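Local coordinates for protein cellulose 1,4-beta-cellobiosidase (Thermobifida fusca, PDB 4JJJ) that probably hydrolyses cellulose to release cellobiose, through the glycoside hydrolase family 48 catalytic domain that makes up this chain, at residues Asp537-Ala542 with Glu616-Trp621. The protein carries 1 engineered substitution. Numbering follows the deposited sequence.
With ZN (zinc ion), chain Y; GLC (alpha-D-glucopyranose), chain C; BGC (beta-D-glucopyranose), chain B; BGC (beta-D-glucopyranose), chain D.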
loop_
_atom_site.group_PDB
_atom_site.type_symbol
_atom_site.label_atom_id
_atom_site.label_comp_id
_atom_site.label_asym_id
_atom_site.label_seq_id
_atom_site.Cartn_x
_atom_site.Cartn_y
_atom_site.Cartn_z
ATOM N N ASP A 537 -8.793 17.212 18.695
ATOM C CA ASP A 537 -9.876 18.051 18.255
ATOM C C ASP A 537 -11.184 17.261 18.275
ATOM O O ASP A 537 -11.255 16.136 18.845
ATOM C CB ASP A 537 -9.493 18.660 16.924
ATOM C CG ASP A 537 -9.462 17.638 15.791
ATOM O OD1 ASP A 537 -10.158 16.598 15.831
ATOM O OD2 ASP A 537 -8.816 17.997 14.773
ATOM N N SER A 538 -12.252 17.855 17.795
ATOM C CA SER A 538 -13.560 17.244 18.011
ATOM C C SER A 538 -13.703 15.871 17.325
ATOM O O SER A 538 -14.365 15.006 17.823
ATOM C CB SER A 538 -14.672 18.214 17.564
ATOM O OG SER A 538 -14.578 18.552 16.150
ATOM N N ILE A 539 -13.019 15.668 16.210
ATOM C CA ILE A 539 -13.166 14.433 15.448
ATOM C C ILE A 539 -11.952 13.524 15.433
ATOM O O ILE A 539 -11.998 12.498 14.774
ATOM C CB ILE A 539 -13.639 14.711 14.037
ATOM C CG1 ILE A 539 -12.607 15.417 13.207
ATOM C CG2 ILE A 539 -14.971 15.499 14.089
ATOM C CD1 ILE A 539 -12.947 15.445 11.721
ATOM N N GLY A 540 -10.861 13.957 16.091
ATOM C CA GLY A 540 -9.685 13.094 16.165
ATOM C C GLY A 540 -8.571 13.759 16.794
ATOM O O GLY A 540 -8.746 14.445 17.816
ATOM N N ILE A 541 -7.382 13.613 16.246
ATOM C CA ILE A 541 -6.138 14.298 16.649
ATOM C C ILE A 541 -5.487 14.793 15.342
ATOM O O ILE A 541 -5.324 13.999 14.430
ATOM C CB ILE A 541 -5.253 13.320 17.426
ATOM C CG1 ILE A 541 -5.710 13.189 18.849
ATOM C CG2 ILE A 541 -3.816 13.684 17.377
ATOM C CD1 ILE A 541 -5.224 11.949 19.610
ATOM N N ALA A 542 -5.070 16.053 15.293
ATOM C CA ALA A 542 -4.575 16.621 14.044
ATOM C C ALA A 542 -3.679 17.725 14.313
ATOM O O ALA A 542 -3.750 18.378 15.359
ATOM C CB ALA A 542 -5.722 17.075 13.192
ATOM N N GLU A 616 -5.713 20.905 8.727
ATOM C CA GLU A 616 -5.570 19.946 9.802
ATOM C C GLU A 616 -6.375 18.718 9.349
ATOM O O GLU A 616 -7.629 18.711 9.462
ATOM C CB GLU A 616 -6.003 20.473 11.158
ATOM C CG GLU A 616 -5.093 21.601 11.637
ATOM C CD GLU A 616 -4.995 21.837 13.080
ATOM O OE1 GLU A 616 -5.511 21.023 13.850
ATOM O OE2 GLU A 616 -4.247 22.811 13.399
ATOM N N ARG A 617 -5.698 17.704 8.757
ATOM C CA ARG A 617 -6.379 16.626 8.086
ATOM C C ARG A 617 -6.597 15.402 9.034
ATOM O O ARG A 617 -5.774 15.149 9.938
ATOM C CB ARG A 617 -5.553 16.149 6.862
ATOM C CG ARG A 617 -5.656 17.138 5.711
ATOM C CD ARG A 617 -4.555 16.973 4.762
ATOM N NE ARG A 617 -4.876 17.572 3.454
ATOM C CZ ARG A 617 -4.065 17.466 2.394
ATOM N NH1 ARG A 617 -2.828 16.984 2.514
ATOM N NH2 ARG A 617 -4.480 17.907 1.201
ATOM N N HIS A 618 -7.646 14.681 8.740
ATOM C CA HIS A 618 -8.067 13.462 9.491
ATOM C C HIS A 618 -8.090 12.331 8.464
ATOM O O HIS A 618 -9.123 11.910 7.939
ATOM C CB HIS A 618 -9.405 13.737 10.127
ATOM C CG HIS A 618 -9.340 14.893 11.065
ATOM N ND1 HIS A 618 -9.562 16.155 10.606
ATOM C CD2 HIS A 618 -9.046 15.039 12.394
ATOM C CE1 HIS A 618 -9.401 17.033 11.578
ATOM N NE2 HIS A 618 -9.133 16.377 12.685
ATOM N N ARG A 619 -6.914 11.733 8.181
ATOM C CA ARG A 619 -6.724 10.540 7.361
ATOM C C ARG A 619 -7.161 9.347 8.183
ATOM O O ARG A 619 -6.743 9.195 9.300
ATOM C CB ARG A 619 -5.287 10.362 6.941
ATOM C CG ARG A 619 -4.798 11.490 5.989
ATOM C CD ARG A 619 -3.267 11.277 5.790
ATOM N NE ARG A 619 -2.727 12.279 4.866
ATOM C CZ ARG A 619 -2.318 13.483 5.206
ATOM N NH1 ARG A 619 -2.388 13.902 6.444
ATOM N NH2 ARG A 619 -1.823 14.257 4.257
ATOM N N PHE A 620 -7.986 8.533 7.592
ATOM C CA PHE A 620 -8.504 7.337 8.333
ATOM C C PHE A 620 -7.400 6.486 8.961
ATOM O O PHE A 620 -7.417 6.161 10.152
ATOM C CB PHE A 620 -9.400 6.521 7.461
ATOM C CG PHE A 620 -10.059 5.357 8.174
ATOM C CD1 PHE A 620 -11.142 5.578 9.054
ATOM C CD2 PHE A 620 -9.609 4.044 8.058
ATOM C CE1 PHE A 620 -11.761 4.548 9.737
ATOM C CE2 PHE A 620 -10.222 3.019 8.763
ATOM C CZ PHE A 620 -11.297 3.261 9.607
ATOM N N TRP A 621 -6.433 6.130 8.151
ATOM C CA TRP A 621 -5.361 5.252 8.586
ATOM C C TRP A 621 -4.634 5.921 9.725
ATOM O O TRP A 621 -4.238 5.259 10.648
ATOM C CB TRP A 621 -4.473 4.868 7.455
ATOM C CG TRP A 621 -3.439 5.870 6.927
ATOM C CD1 TRP A 621 -3.516 6.594 5.802
ATOM C CD2 TRP A 621 -2.153 6.255 7.529
ATOM N NE1 TRP A 621 -2.407 7.343 5.628
ATOM C CE2 TRP A 621 -1.529 7.131 6.652
ATOM C CE3 TRP A 621 -1.447 5.823 8.664
ATOM C CZ2 TRP A 621 -0.278 7.640 6.868
ATOM C CZ3 TRP A 621 -0.218 6.305 8.883
ATOM C CH2 TRP A 621 0.383 7.234 7.989
HETATM ZN ZN ZN Y . -3.828 22.643 15.268
HETATM C C1 GLC C . 2.757 13.247 3.496
HETATM C C2 GLC C . 3.439 12.315 2.578
HETATM C C3 GLC C . 2.414 11.360 1.912
HETATM C C4 GLC C . 1.595 10.620 2.975
HETATM C C5 GLC C . 1.027 11.690 3.911
HETATM C C6 GLC C . 0.269 11.176 5.101
HETATM O O1 GLC C . 1.931 13.940 2.645
HETATM O O2 GLC C . 4.016 13.100 1.445
HETATM O O3 GLC C . 3.045 10.476 1.000
HETATM O O4 GLC C . 0.480 9.951 2.349
HETATM O O5 GLC C . 2.085 12.473 4.467
HETATM O O6 GLC C . 1.142 10.461 5.902
HETATM C C2 BGC B . 3.776 11.921 2.581
HETATM C C3 BGC B . 2.725 11.031 1.928
HETATM C C4 BGC B . 1.690 10.557 2.970
HETATM C C5 BGC B . 1.149 11.653 3.908
HETATM C C6 BGC B . 0.401 11.100 5.122
HETATM C C1 BGC B . 3.133 12.988 3.434
HETATM O O1 BGC B . 4.227 13.729 4.069
HETATM O O2 BGC B . 4.533 12.479 1.455
HETATM O O3 BGC B . 3.334 9.902 1.294
HETATM O O4 BGC B . 0.555 9.945 2.354
HETATM O O5 BGC B . 2.229 12.433 4.420
HETATM O O6 BGC B . 1.228 10.366 5.990
HETATM C C2 BGC D . -0.888 8.090 2.134
HETATM C C3 BGC D . -1.013 6.570 2.194
HETATM C C4 BGC D . 0.149 5.900 1.403
HETATM C C5 BGC D . 1.528 6.506 1.767
HETATM C C6 BGC D . 2.603 5.965 0.855
HETATM C C1 BGC D . 0.492 8.561 2.554
HETATM O O2 BGC D . -1.831 8.683 3.016
HETATM O O3 BGC D . -2.315 6.221 1.662
HETATM O O4 BGC D . 0.118 4.484 1.669
HETATM O O5 BGC D . 1.432 7.932 1.660
HETATM O O6 BGC D . 2.302 6.234 -0.501
HETATM O O HOH W 1 -8.123 20.461 14.068
HETATM O O HOH W 2 -2.899 20.935 15.855
HETATM O O HOH W 3 -5.161 23.226 16.694
HETATM O O HOH W 4 -2.559 24.102 15.450
#
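His-618 and Asp-537 are joined by a His-carboxylate hydrogen bond: NE2 of His-618 donates to OD2 of Asp-537 over 2.7 Å. The acceptor uses its syn lone pair and lies in the imidazole plane, while the carboxylate itself is turned 50° from that plane. OD1 of Asp-537 receives weak bonds from the backbone N atoms of Ile-539 and Gly-540, within a turn closed by the backbone bond from Asp-537 N to Gly-540 O. ND1 of His-618 is hydrogen-bonded to Glu-35, so that with Asp-537 both ring nitrogens are engaged, which would fix the ring's rotation.

Apolar contacts complete the setting. With CG1 of Ile-539 set between backbone N and carbonyl carbon (chi1 68°), CD1 sits over the imidazole face in a CH-pi contact, 3.7 Å from the ring centroid. CB of Ala-542 approaches NE2 of His-618 obliquely at 3.5 Å. A leucine in place of His-618 would probably leave Asp-537 without its ring N-H donor and Glu-35 without its bond to ND1.

Water and a zinc ion extend the contact at Glu-616. One water donates to both OD2 of Asp-537 and OE1 of Glu-616, linking two carboxylates whose like charges it probably screens. The zinc is held by OE2 of Glu-616, at 1.9 Å, and three waters, one of which probably donates to the carbonyl O of Ala-542.

In this (alpha/alpha)6 catalytic domain the contact fastens the loop after helix 519-533 to the segment entering helix 620-637, just before pocket residues Arg-619, the N-cap, and Trp-621, whose NE1 donates to O2 of a bound glucose (chain D). Ile-541 packs on helices 620-637 and 2-14, Phe-620 on helix 50-67.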